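Local coordinates for protein arylesterase (Sulfolobus solfataricus, PDB 5L2P) that hydrolyses a broad range of aromatic esters, p-nitrophenyl esters of fatty acids and aryl dialkyl phosphates such as paraoxon, at residues P181-V186 with H281-S286; V78-G83 with A151-S156; K193-Y198 with R254-A259; R8-V13 with G201-I206. All coordinates share one frame; numbering follows the deposited sequence.

Contact 1: P181-V186 with H281-S286; sequences PVVPFV and HAFLGS
V183 and A282 bring the two backbones nearest, with CA atoms 6.4 Å apart, and no hydrogen bond joins the segments. In this alpha/beta-hydrolase fold, 181-186 is the end of strand 178-182 and the turn after it. Segment 281-286 is the loop of the inferred catalytic histidine, H281. The contact is apolar, and V183 is its centre. Its CG2 lies between the backbone N and the carbonyl carbon (chi1 -62°, measured to CG1) and so faces the imidazole. CG2 meets the ring of H281 obliquely, 3.5 Å from CE1. The CB of A282, the next residue in the chain, lies over one face of the same ring, displaced toward the rim. Beyond the contact, both ring nitrogens are hydrogen-bonded: ND1 to OD2 of D251 and NE2 to OG of S156, which completes the inferred Ser-His-Asp triad. From F283 to S286 the loop makes a type II turn, and the positive phi of G285 suits glycine. S286 then stands at the N-cap position of helix 287-305. The F283 ring turns back to the strand: the side chains of V182 and F283 cross at about a right angle, with CG1 of V182 3.9 Å from CE2 of F283.

Contact 2: V78-G83 with A151-S156; sequences VMHFHG and ATFGIS
M79 and F153 sit at the middle of a parallel pairing between strands 77-81 and 150-155, two central strands of the alpha/beta-hydrolase sheet. Backbone hydrogen bonds come first. M79 N donates to A151 O at 2.7 Å, F153 N donates to M79 O at 2.8 Å, and F81 N donates to F153 O at 2.9 Å. The short strand segments run at 24° to each other.

The aromatic contact lies on the face that carries V78, H80 and F153. H80 and F153 both hold CG anti to the backbone N (chi1 179° and 173°) and lie side by side. Their rings form an offset edge-to-face pair, the edge of F153 toward the face of H80, with planes at 69°. H80 CD2 is 3.4 Å from F153 CD1. The ring nitrogens of H80 bond outside the segments, ND1 to S98 OG and NE2 to E94 OE1. A leucine in place of H80 would probably leave S98 and E94 without these partners and deprive F153 of a flat neighbour.

Apolar contacts fill the rest. V78 CG1 rests on F153 CB. On the other face, the T152 methyl CG2 touches M79 CB and F81 CE2, under helices 124-138 and 157-171.

Past the strands, H82 ND1 donates to G83 O at 2.7 Å. E94 bonds both H80 and G83 N, so its carboxylate ties the strand to the probable oxyanion-hole loop, beside the inferred nucleophile S156.

Contact 3: K193-Y198 with R254-A259; sequences KSMNRY and RDQGEA
S194 and D255 join two antiparallel helices, 193-197 and 254-266, close to the N-terminal end of each. The axes of the short segments approach to 8.8 Å. In this alpha/beta-hydrolase fold, helix 254-266 begins soon after D251, the inferred catalytic aspartate.

The hydrogen bonds across the contact are reciprocal. S194 N donates to D255 OD2 at 3.0 Å, from above the carboxylate plane. D255 N donates to S194 OG at 3.1 Å. The hydroxyl fits this place because it stands between its own backbone N and carbonyl carbon (chi1 69°). It also bonds to P252 O and S192 OG.

The salt bridge lies within the second helix. R254 grips D255 side-on, with NE 3.0 Å and NH2 3.2 Å from OD1, both nitrogens on one face of the carboxylate. One amide, S194 N, and the R254 guanidinium face the carboxylate, which probably favours its negative charge. An alanine in place of D255 would probably leave S194 N without its acceptor and R254 NE and NH2 without their carboxylate, so the guanidinium would be held less firmly.

Packing holds that guanidinium further. S194 CB lies over one face of it, and Y198 presents its ring edge to NH1, with the planes 76° apart. Around the site the crystal assembly adds charges: K193 NZ bridges to E258 of the second subunit, and R197 to E249 of the third.

Q256 uses OE1 for V186 N, while its amide NE2 lies 3.9 Å from the methyl CE of M195.

Contact 4: R8-V13 with G201-I206; sequences RNFLQV and GYFLDI
L11 points from helix 5-17 toward the loop 201-206 and ends against its backbone. CD2 does most of the touching: it is 3.7 Å from F203 N, 4.0 Å from Y202 CA and 4.1 Å from F203 CB. The other methyl, CD1, reaches G201 O. F10 comes in beside it, with CG anti to its backbone N (chi1 168°), which swings the ring toward F203. The two phenyl groups approach obliquely. F203 CD1 lies at the edge of the F10 ring, near its plane, 4.2 Å from CE2. No hydrogen bond joins the two segments, so the fit is one of apolar side chains against a loop.

The loop keeps its own shape. G201 N donates to D205 OD1 at 3.0 Å. An inverse gamma turn is centred on L204, with a weak bond from D205 N to F203 O. Glycine readily accepts the positive phi of G201. Y15 OH of helix 5-17 bonds both F203 N and D205 OD2.

F203 also packs on L284, and L204 on the inferred catalytic H281. An N-terminal helix set against a loop beside the catalytic histidine is consistent with the cap region of GDXG-family esterases.

Overall arrangement
Contact 2 lies deepest, in the middle of the sheet, and contact 1 is next to it on the neighbouring strand. V182 N and O pair with G154 O and S156 N, and H281 meets S156, so these two contacts bring together two of the three inferred triad residues, S156 and H281. Contact 2 depends on backbone hydrogen bonds, contact 1 on van der Waals packing, with no hydrogen bond across it. Contacts 3 and 4 are farther out, about 17 and 20 Å from the chain centre. Contact 3 is polar and charged, and is buried partly by other subunits. Contact 4 is apolar and partly buried. Each reaches contact 1: P184 packs on G257, and G285 on F10.

Contact 1: P181-V186 with H281-S286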
loop_
_atom_site.group_PDB
_atom_site.type_symbol
_atom_site.label_atom_id
_atom_site.label_comp_id
_atom_site.label_asym_id
_atom_site.label_seq_id
_atom_site.Cartn_x
_atom_site.Cartn_y
_atom_site.Cartn_z
ATOM N N PRO A 181 17.284 13.088 -9.057
ATOM C CA PRO A 181 17.029 13.161 -7.625
ATOM C C PRO A 181 16.877 11.779 -7.025
ATOM O O PRO A 181 15.971 11.018 -7.393
ATOM C CB PRO A 181 15.720 13.955 -7.536
ATOM C CG PRO A 181 15.058 13.757 -8.846
ATOM C CD PRO A 181 16.079 13.377 -9.858
ATOM N N VAL A 182 17.770 11.456 -6.099
ATOM C CA VAL A 182 17.724 10.196 -5.393
ATOM C C VAL A 182 17.172 10.470 -3.990
ATOM O O VAL A 182 17.610 11.383 -3.280
ATOM C CB VAL A 182 19.125 9.611 -5.297
ATOM C CG1 VAL A 182 19.133 8.320 -4.474
ATOM C CG2 VAL A 182 19.671 9.381 -6.690
ATOM N N VAL A 183 16.211 9.656 -3.591
ATOM C CA VAL A 183 15.489 9.840 -2.344
ATOM C C VAL A 183 15.255 11.318 -1.951
ATOM O O VAL A 183 15.426 11.688 -0.801
ATOM C CB VAL A 183 16.133 9.023 -1.204
ATOM C CG1 VAL A 183 16.063 7.519 -1.553
ATOM C CG2 VAL A 183 17.585 9.480 -0.931
ATOM N N PRO A 184 14.743 12.118 -2.875
ATOM C CA PRO A 184 14.562 13.522 -2.617
ATOM C C PRO A 184 13.489 13.933 -1.606
ATOM O O PRO A 184 12.461 13.248 -1.434
ATOM C CB PRO A 184 14.089 14.044 -4.001
ATOM C CG PRO A 184 13.286 12.925 -4.555
ATOM C CD PRO A 184 13.997 11.678 -4.091
ATOM N N PHE A 185 13.717 15.089 -0.988
ATOM C CA PHE A 185 12.659 15.864 -0.327
ATOM C C PHE A 185 12.070 16.846 -1.338
ATOM O O PHE A 185 12.788 17.680 -1.891
ATOM C CB PHE A 185 13.230 16.623 0.876
ATOM C CG PHE A 185 12.241 17.502 1.571
ATOM C CD1 PHE A 185 11.925 18.772 1.070
ATOM C CD2 PHE A 185 11.603 17.079 2.726
ATOM C CE1 PHE A 185 11.005 19.599 1.727
ATOM C CE2 PHE A 185 10.676 17.906 3.362
ATOM C CZ PHE A 185 10.387 19.162 2.855
ATOM N N VAL A 186 10.753 16.772 -1.549
ATOM C CA VAL A 186 10.065 17.663 -2.504
ATOM C C VAL A 186 8.830 18.359 -1.948
ATOM O O VAL A 186 8.229 19.181 -2.637
ATOM C CB VAL A 186 9.641 16.904 -3.767
ATOM C CG1 VAL A 186 10.856 16.484 -4.553
ATOM C CG2 VAL A 186 8.773 15.680 -3.459
ATOM N N HIS A 281 16.291 5.042 3.923
ATOM C CA HIS A 281 16.694 6.269 3.258
ATOM C C HIS A 281 18.179 6.285 2.911
ATOM O O HIS A 281 19.038 5.996 3.746
ATOM C CB HIS A 281 16.354 7.446 4.154
ATOM C CG HIS A 281 16.790 8.765 3.617
ATOM N ND1 HIS A 281 16.145 9.407 2.582
ATOM C CD2 HIS A 281 17.810 9.575 3.982
ATOM C CE1 HIS A 281 16.743 10.558 2.339
ATOM N NE2 HIS A 281 17.767 10.678 3.165
ATOM N N ALA A 282 18.453 6.611 1.654
ATOM C CA ALA A 282 19.843 6.739 1.138
ATOM C C ALA A 282 20.643 5.422 1.122
ATOM O O ALA A 282 21.813 5.434 0.898
ATOM C CB ALA A 282 20.562 7.834 1.880
ATOM N N PHE A 283 19.973 4.298 1.324
ATOM C CA PHE A 283 20.587 2.973 1.275
ATOM C C PHE A 283 21.649 2.783 2.355
ATOM O O PHE A 283 22.585 2.032 2.198
ATOM C CB PHE A 283 21.108 2.665 -0.135
ATOM C CG PHE A 283 20.197 3.185 -1.232
ATOM C CD1 PHE A 283 18.912 2.712 -1.385
ATOM C CD2 PHE A 283 20.618 4.204 -2.077
ATOM C CE1 PHE A 283 18.063 3.209 -2.363
ATOM C CE2 PHE A 283 19.776 4.716 -3.054
ATOM C CZ PHE A 283 18.492 4.213 -3.195
ATOM N N LEU A 284 21.449 3.450 3.487
ATOM C CA LEU A 284 22.344 3.358 4.620
ATOM C C LEU A 284 22.345 1.979 5.237
ATOM O O LEU A 284 21.295 1.344 5.374
ATOM C CB LEU A 284 21.971 4.422 5.645
ATOM C CG LEU A 284 22.538 5.768 5.164
ATOM C CD1 LEU A 284 21.642 6.933 5.571
ATOM C CD2 LEU A 284 23.991 5.987 5.632
ATOM N N GLY A 285 23.535 1.536 5.646
ATOM C CA GLY A 285 23.718 0.186 6.164
ATOM C C GLY A 285 23.890 -0.875 5.077
ATOM O O GLY A 285 23.983 -2.067 5.404
ATOM N N SER A 286 23.899 -0.451 3.810
ATOM C CA SER A 286 24.117 -1.340 2.696
ATOM C C SER A 286 24.979 -0.711 1.609
ATOM O O SER A 286 24.467 -0.193 0.627
ATOM C CB SER A 286 22.781 -1.790 2.085
ATOM O OG SER A 286 23.014 -2.736 1.035
#

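Contact 2: V78-G83 with A151-S156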
loop_
_atom_site.group_PDB
_atom_site.type_symbol
_atom_site.label_atom_id
_atom_site.label_comp_id
_atom_site.label_asym_id
_atom_site.label_seq_id
_atom_site.Cartn_x
_atom_site.Cartn_y
_atom_site.Cartn_z
ATOM N N VAL A 78 28.240 15.916 -14.947
ATOM C CA VAL A 78 27.279 15.675 -13.893
ATOM C C VAL A 78 27.574 16.552 -12.695
ATOM O O VAL A 78 28.638 16.445 -12.107
ATOM C CB VAL A 78 27.297 14.211 -13.460
ATOM C CG1 VAL A 78 26.339 13.968 -12.287
ATOM C CG2 VAL A 78 26.953 13.294 -14.648
ATOM N N MET A 79 26.638 17.444 -12.360
ATOM C CA MET A 79 26.746 18.266 -11.165
ATOM C C MET A 79 26.189 17.476 -9.998
ATOM O O MET A 79 25.041 17.007 -10.048
ATOM C CB MET A 79 25.954 19.538 -11.297
ATOM C CG MET A 79 26.351 20.423 -12.456
ATOM S SD MET A 79 28.004 21.069 -12.323
ATOM C CE MET A 79 27.964 21.941 -10.778
ATOM N N HIS A 80 26.990 17.356 -8.938
ATOM C CA HIS A 80 26.609 16.541 -7.805
ATOM C C HIS A 80 26.419 17.419 -6.566
ATOM O O HIS A 80 27.341 18.085 -6.130
ATOM C CB HIS A 80 27.684 15.485 -7.558
ATOM C CG HIS A 80 27.402 14.590 -6.380
ATOM N ND1 HIS A 80 28.374 13.806 -5.794
ATOM C CD2 HIS A 80 26.265 14.362 -5.675
ATOM C CE1 HIS A 80 27.854 13.128 -4.788
ATOM N NE2 HIS A 80 26.572 13.441 -4.699
ATOM N N PHE A 81 25.209 17.409 -6.017
ATOM C CA PHE A 81 24.901 18.117 -4.801
ATOM C C PHE A 81 24.693 17.095 -3.690
ATOM O O PHE A 81 23.822 16.208 -3.823
ATOM C CB PHE A 81 23.639 18.942 -4.997
ATOM C CG PHE A 81 23.603 19.744 -6.283
ATOM C CD1 PHE A 81 24.696 20.454 -6.699
ATOM C CD2 PHE A 81 22.457 19.807 -7.029
ATOM C CE1 PHE A 81 24.659 21.224 -7.846
ATOM C CE2 PHE A 81 22.391 20.584 -8.193
ATOM C CZ PHE A 81 23.516 21.279 -8.610
ATOM N N HIS A 82 25.492 17.181 -2.613
ATOM C CA HIS A 82 25.373 16.232 -1.498
ATOM C C HIS A 82 24.111 16.446 -0.683
ATOM O O HIS A 82 23.503 17.498 -0.750
ATOM C CB HIS A 82 26.602 16.332 -0.562
ATOM C CG HIS A 82 26.689 17.632 0.182
ATOM N ND1 HIS A 82 26.038 17.844 1.372
ATOM C CD2 HIS A 82 27.329 18.793 -0.109
ATOM C CE1 HIS A 82 26.280 19.079 1.792
ATOM N NE2 HIS A 82 27.063 19.671 0.917
ATOM N N GLY A 83 23.729 15.440 0.088
ATOM C CA GLY A 83 22.615 15.540 1.030
ATOM C C GLY A 83 23.086 15.916 2.445
ATOM O O GLY A 83 24.220 16.368 2.636
ATOM N N ALA A 151 24.106 17.321 -16.679
ATOM C CA ALA A 151 23.081 16.698 -15.845
ATOM C C ALA A 151 23.299 17.048 -14.370
ATOM O O ALA A 151 24.425 17.389 -13.964
ATOM C CB ALA A 151 23.136 15.196 -16.004
ATOM N N THR A 152 22.230 16.947 -13.564
ATOM C CA THR A 152 22.313 17.123 -12.149
ATOM C C THR A 152 21.985 15.846 -11.375
ATOM O O THR A 152 21.180 15.030 -11.806
ATOM C CB THR A 152 21.409 18.258 -11.683
ATOM O OG1 THR A 152 20.066 18.031 -12.115
ATOM C CG2 THR A 152 21.936 19.625 -12.185
ATOM N N PHE A 153 22.625 15.674 -10.212
ATOM C CA PHE A 153 22.484 14.481 -9.392
ATOM C C PHE A 153 22.551 14.878 -7.917
ATOM O O PHE A 153 23.279 15.791 -7.548
ATOM C CB PHE A 153 23.581 13.506 -9.761
ATOM C CG PHE A 153 23.661 12.310 -8.875
ATOM C CD1 PHE A 153 24.436 12.353 -7.714
ATOM C CD2 PHE A 153 23.013 11.119 -9.216
ATOM C CE1 PHE A 153 24.539 11.245 -6.876
ATOM C CE2 PHE A 153 23.094 10.004 -8.379
ATOM C CZ PHE A 153 23.886 10.073 -7.210
ATOM N N GLY A 154 21.772 14.226 -7.068
ATOM C CA GLY A 154 21.692 14.608 -5.694
ATOM C C GLY A 154 20.910 13.638 -4.858
ATOM O O GLY A 154 19.975 13.037 -5.337
ATOM N N ILE A 155 21.326 13.487 -3.585
ATOM C CA ILE A 155 20.724 12.545 -2.638
ATOM C C ILE A 155 20.060 13.292 -1.484
ATOM O O ILE A 155 20.650 14.147 -0.888
ATOM C CB ILE A 155 21.770 11.546 -2.114
ATOM C CG1 ILE A 155 22.349 10.738 -3.291
ATOM C CG2 ILE A 155 21.206 10.630 -1.031
ATOM C CD1 ILE A 155 23.627 9.979 -2.992
ATOM N N SER A 156 18.798 12.992 -1.222
ATOM C CA SER A 156 18.080 13.525 -0.051
ATOM C C SER A 156 17.799 15.067 -0.123
ATOM O O SER A 156 16.993 15.522 -0.901
ATOM C CB SER A 156 18.819 13.098 1.219
ATOM O OG SER A 156 18.149 13.573 2.358
#

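Contact 3: K193-Y198 with R254-A259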
loop_
_atom_site.group_PDB
_atom_site.type_symbol
_atom_site.label_atom_id
_atom_site.label_comp_id
_atom_site.label_asym_id
_atom_site.label_seq_id
_atom_site.Cartn_x
_atom_site.Cartn_y
_atom_site.Cartn_z
ATOM N N LYS A 193 1.557 7.226 3.617
ATOM C CA LYS A 193 1.797 6.054 4.421
ATOM C C LYS A 193 3.285 5.924 4.803
ATOM O O LYS A 193 3.622 5.589 5.960
ATOM C CB LYS A 193 1.386 4.789 3.679
ATOM C CG LYS A 193 -0.103 4.638 3.599
ATOM C CD LYS A 193 -0.711 4.159 4.901
ATOM C CE LYS A 193 -2.201 4.326 4.931
ATOM N NZ LYS A 193 -2.674 3.793 6.237
ATOM N N SER A 194 4.158 6.141 3.819
ATOM C CA SER A 194 5.591 6.019 4.057
ATOM C C SER A 194 6.031 6.977 5.183
ATOM O O SER A 194 6.762 6.558 6.051
ATOM C CB SER A 194 6.388 6.284 2.756
ATOM O OG SER A 194 6.318 7.611 2.347
ATOM N N MET A 195 5.534 8.211 5.169
ATOM C CA MET A 195 5.887 9.206 6.142
ATOM C C MET A 195 5.483 8.794 7.561
ATOM O O MET A 195 6.314 8.798 8.493
ATOM C CB MET A 195 5.285 10.564 5.790
ATOM C CG MET A 195 5.594 11.667 6.823
ATOM S SD MET A 195 7.361 12.043 7.055
ATOM C CE MET A 195 7.766 12.737 5.454
ATOM N N ASN A 196 4.233 8.362 7.696
ATOM C CA ASN A 196 3.700 8.044 9.009
ATOM C C ASN A 196 4.256 6.746 9.583
ATOM O O ASN A 196 4.377 6.611 10.780
ATOM C CB ASN A 196 2.171 8.015 8.945
ATOM C CG ASN A 196 1.582 9.401 8.860
ATOM O OD1 ASN A 196 1.531 10.092 9.859
ATOM N ND2 ASN A 196 1.183 9.847 7.680
ATOM N N ARG A 197 4.602 5.805 8.721
ATOM C CA ARG A 197 5.064 4.499 9.148
ATOM C C ARG A 197 6.540 4.439 9.386
ATOM O O ARG A 197 6.994 3.717 10.283
ATOM C CB ARG A 197 4.703 3.441 8.095
ATOM C CG ARG A 197 3.239 3.104 7.956
ATOM C CD ARG A 197 2.975 2.058 6.865
ATOM N NE ARG A 197 1.604 1.568 7.032
ATOM C CZ ARG A 197 0.913 0.879 6.143
ATOM N NH1 ARG A 197 1.415 0.585 4.972
ATOM N NH2 ARG A 197 -0.297 0.488 6.462
ATOM N N TYR A 198 7.318 5.164 8.599
ATOM C CA TYR A 198 8.788 5.036 8.700
ATOM C C TYR A 198 9.459 6.335 9.116
ATOM O O TYR A 198 10.627 6.552 8.795
ATOM C CB TYR A 198 9.364 4.583 7.378
ATOM C CG TYR A 198 8.583 3.478 6.721
ATOM C CD1 TYR A 198 8.310 2.291 7.394
ATOM C CD2 TYR A 198 8.124 3.616 5.433
ATOM C CE1 TYR A 198 7.569 1.280 6.802
ATOM C CE2 TYR A 198 7.392 2.615 4.833
ATOM C CZ TYR A 198 7.107 1.453 5.521
ATOM O OH TYR A 198 6.413 0.408 4.935
ATOM N N ARG A 254 9.622 8.292 0.719
ATOM C CA ARG A 254 9.321 7.455 -0.452
ATOM C C ARG A 254 8.158 7.966 -1.277
ATOM O O ARG A 254 8.271 8.123 -2.482
ATOM C CB ARG A 254 9.042 6.028 -0.010
ATOM C CG ARG A 254 8.766 5.010 -1.121
ATOM C CD ARG A 254 8.182 3.711 -0.547
ATOM N NE ARG A 254 6.799 3.901 -0.118
ATOM C CZ ARG A 254 6.127 3.097 0.678
ATOM N NH1 ARG A 254 6.695 2.020 1.177
ATOM N NH2 ARG A 254 4.857 3.382 0.970
ATOM N N ASP A 255 7.027 8.222 -0.631
ATOM C CA ASP A 255 5.787 8.529 -1.380
ATOM C C ASP A 255 5.822 9.885 -2.075
ATOM O O ASP A 255 5.350 10.003 -3.220
ATOM C CB ASP A 255 4.554 8.378 -0.486
ATOM C CG ASP A 255 4.274 6.880 -0.133
ATOM O OD1 ASP A 255 4.757 6.001 -0.886
ATOM O OD2 ASP A 255 3.608 6.588 0.882
ATOM N N GLN A 256 6.411 10.903 -1.456
ATOM C CA GLN A 256 6.572 12.220 -2.103
ATOM C C GLN A 256 7.485 12.165 -3.313
ATOM O O GLN A 256 7.210 12.830 -4.319
ATOM C CB GLN A 256 7.069 13.308 -1.127
ATOM C CG GLN A 256 8.463 13.146 -0.591
ATOM C CD GLN A 256 8.728 14.090 0.576
ATOM O OE1 GLN A 256 9.312 15.182 0.422
ATOM N NE2 GLN A 256 8.296 13.678 1.753
ATOM N N GLY A 257 8.574 11.390 -3.236
ATOM C CA GLY A 257 9.438 11.173 -4.393
ATOM C C GLY A 257 8.699 10.496 -5.554
ATOM O O GLY A 257 8.813 10.902 -6.685
ATOM N N GLU A 258 7.971 9.434 -5.277
ATOM C CA GLU A 258 7.184 8.749 -6.311
ATOM C C GLU A 258 6.068 9.638 -6.884
ATOM O O GLU A 258 5.841 9.619 -8.057
ATOM C CB GLU A 258 6.644 7.421 -5.784
ATOM C CG GLU A 258 7.783 6.406 -5.545
ATOM C CD GLU A 258 7.323 5.083 -4.945
ATOM O OE1 GLU A 258 6.193 4.988 -4.398
ATOM O OE2 GLU A 258 8.098 4.119 -5.012
ATOM N N ALA A 259 5.482 10.486 -6.044
ATOM C CA ALA A 259 4.572 11.533 -6.486
ATOM C C ALA A 259 5.167 12.545 -7.443
ATOM O O ALA A 259 4.533 12.943 -8.411
ATOM C CB ALA A 259 4.031 12.264 -5.278
#

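Contact 4: R8-V13 with G201-I206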
loop_
_atom_site.group_PDB
_atom_site.type_symbol
_atom_site.label_atom_id
_atom_site.label_comp_id
_atom_site.label_asym_id
_atom_site.label_seq_id
_atom_site.Cartn_x
_atom_site.Cartn_y
_atom_site.Cartn_z
ATOM N N ARG A 8 19.428 -3.888 8.828
ATOM C CA ARG A 8 18.844 -4.068 10.153
ATOM C C ARG A 8 19.948 -4.014 11.255
ATOM O O ARG A 8 19.774 -3.384 12.281
ATOM C CB ARG A 8 18.153 -5.415 10.203
ATOM C CG ARG A 8 17.297 -5.679 11.424
ATOM C CD ARG A 8 16.940 -7.156 11.383
ATOM N NE ARG A 8 15.951 -7.622 12.359
ATOM C CZ ARG A 8 14.639 -7.749 12.136
ATOM N NH1 ARG A 8 14.085 -7.377 10.979
ATOM N NH2 ARG A 8 13.856 -8.221 13.098
ATOM N N ASN A 9 21.061 -4.696 11.016
ATOM C CA ASN A 9 22.184 -4.690 11.909
ATOM C C ASN A 9 22.779 -3.267 12.075
ATOM O O ASN A 9 23.131 -2.846 13.194
ATOM C CB ASN A 9 23.260 -5.691 11.412
ATOM C CG ASN A 9 22.825 -7.145 11.549
ATOM O OD1 ASN A 9 21.707 -7.430 12.012
ATOM N ND2 ASN A 9 23.712 -8.075 11.163
ATOM N N PHE A 10 22.856 -2.532 10.970
ATOM C CA PHE A 10 23.304 -1.152 11.005
ATOM C C PHE A 10 22.427 -0.287 11.925
ATOM O O PHE A 10 22.935 0.550 12.686
ATOM C CB PHE A 10 23.376 -0.564 9.572
ATOM C CG PHE A 10 23.562 0.928 9.534
ATOM C CD1 PHE A 10 24.813 1.490 9.743
ATOM C CD2 PHE A 10 22.475 1.772 9.332
ATOM C CE1 PHE A 10 24.990 2.871 9.726
ATOM C CE2 PHE A 10 22.627 3.152 9.341
ATOM C CZ PHE A 10 23.887 3.706 9.536
ATOM N N LEU A 11 21.113 -0.472 11.845
ATOM C CA LEU A 11 20.164 0.331 12.624
ATOM C C LEU A 11 20.329 0.058 14.102
ATOM O O LEU A 11 20.284 0.973 14.892
ATOM C CB LEU A 11 18.705 0.043 12.166
ATOM C CG LEU A 11 18.340 0.536 10.757
ATOM C CD1 LEU A 11 16.998 0.012 10.347
ATOM C CD2 LEU A 11 18.333 2.049 10.691
ATOM N N GLN A 12 20.530 -1.198 14.470
ATOM C CA GLN A 12 20.796 -1.577 15.871
ATOM C C GLN A 12 22.029 -0.857 16.424
ATOM O O GLN A 12 21.987 -0.304 17.526
ATOM C CB GLN A 12 20.967 -3.089 16.015
ATOM C CG GLN A 12 19.653 -3.826 15.791
ATOM C CD GLN A 12 19.800 -5.318 15.491
ATOM O OE1 GLN A 12 20.901 -5.877 15.498
ATOM N NE2 GLN A 12 18.669 -5.968 15.202
ATOM N N VAL A 13 23.107 -0.854 15.662
ATOM C CA VAL A 13 24.346 -0.211 16.074
ATOM C C VAL A 13 24.163 1.314 16.104
ATOM O O VAL A 13 24.673 1.986 17.013
ATOM C CB VAL A 13 25.527 -0.599 15.140
ATOM C CG1 VAL A 13 26.746 0.265 15.396
ATOM C CG2 VAL A 13 25.858 -2.066 15.280
ATOM N N GLY A 201 12.719 5.138 13.564
ATOM C CA GLY A 201 13.319 3.803 13.682
ATOM C C GLY A 201 13.903 3.270 12.376
ATOM O O GLY A 201 14.030 2.083 12.176
ATOM N N TYR A 202 14.229 4.174 11.467
ATOM C CA TYR A 202 14.778 3.848 10.180
ATOM C C TYR A 202 15.720 4.961 9.750
ATOM O O TYR A 202 15.640 5.450 8.624
ATOM C CB TYR A 202 13.662 3.689 9.160
ATOM C CG TYR A 202 12.615 2.644 9.502
ATOM C CD1 TYR A 202 12.772 1.323 9.153
ATOM C CD2 TYR A 202 11.484 2.988 10.161
ATOM C CE1 TYR A 202 11.808 0.385 9.460
ATOM C CE2 TYR A 202 10.497 2.084 10.457
ATOM C CZ TYR A 202 10.661 0.777 10.094
ATOM O OH TYR A 202 9.681 -0.169 10.390
ATOM N N PHE A 203 16.641 5.304 10.673
ATOM C CA PHE A 203 17.699 6.283 10.491
ATOM C C PHE A 203 17.191 7.703 10.330
ATOM O O PHE A 203 17.479 8.553 11.181
ATOM C CB PHE A 203 18.625 5.903 9.342
ATOM C CG PHE A 203 19.730 6.898 9.142
ATOM C CD1 PHE A 203 20.867 6.900 9.973
ATOM C CD2 PHE A 203 19.612 7.880 8.184
ATOM C CE1 PHE A 203 21.880 7.826 9.791
ATOM C CE2 PHE A 203 20.625 8.820 8.009
ATOM C CZ PHE A 203 21.761 8.781 8.807
ATOM N N LEU A 204 16.475 7.971 9.244
ATOM C CA LEU A 204 15.915 9.299 8.982
ATOM C C LEU A 204 14.737 9.591 9.900
ATOM O O LEU A 204 13.574 9.349 9.504
ATOM C CB LEU A 204 15.412 9.410 7.529
ATOM C CG LEU A 204 14.988 10.797 7.079
ATOM C CD1 LEU A 204 16.133 11.783 7.324
ATOM C CD2 LEU A 204 14.664 10.803 5.594
ATOM N N ASP A 205 15.029 10.088 11.100
ATOM C CA ASP A 205 13.997 10.357 12.068
ATOM C C ASP A 205 13.390 11.744 11.916
ATOM O O ASP A 205 14.048 12.714 12.135
ATOM C CB ASP A 205 14.501 10.174 13.492
ATOM C CG ASP A 205 14.881 8.734 13.795
ATOM O OD1 ASP A 205 14.032 7.837 13.743
ATOM O OD2 ASP A 205 16.056 8.515 14.147
ATOM N N ILE A 206 12.092 11.798 11.613
ATOM C CA ILE A 206 11.360 13.028 11.314
ATOM C C ILE A 206 10.222 13.265 12.306
ATOM O O ILE A 206 9.437 12.389 12.568
ATOM C CB ILE A 206 10.756 12.929 9.903
ATOM C CG1 ILE A 206 11.860 12.683 8.880
ATOM C CG2 ILE A 206 9.975 14.193 9.541
ATOM C CD1 ILE A 206 11.337 12.444 7.473
#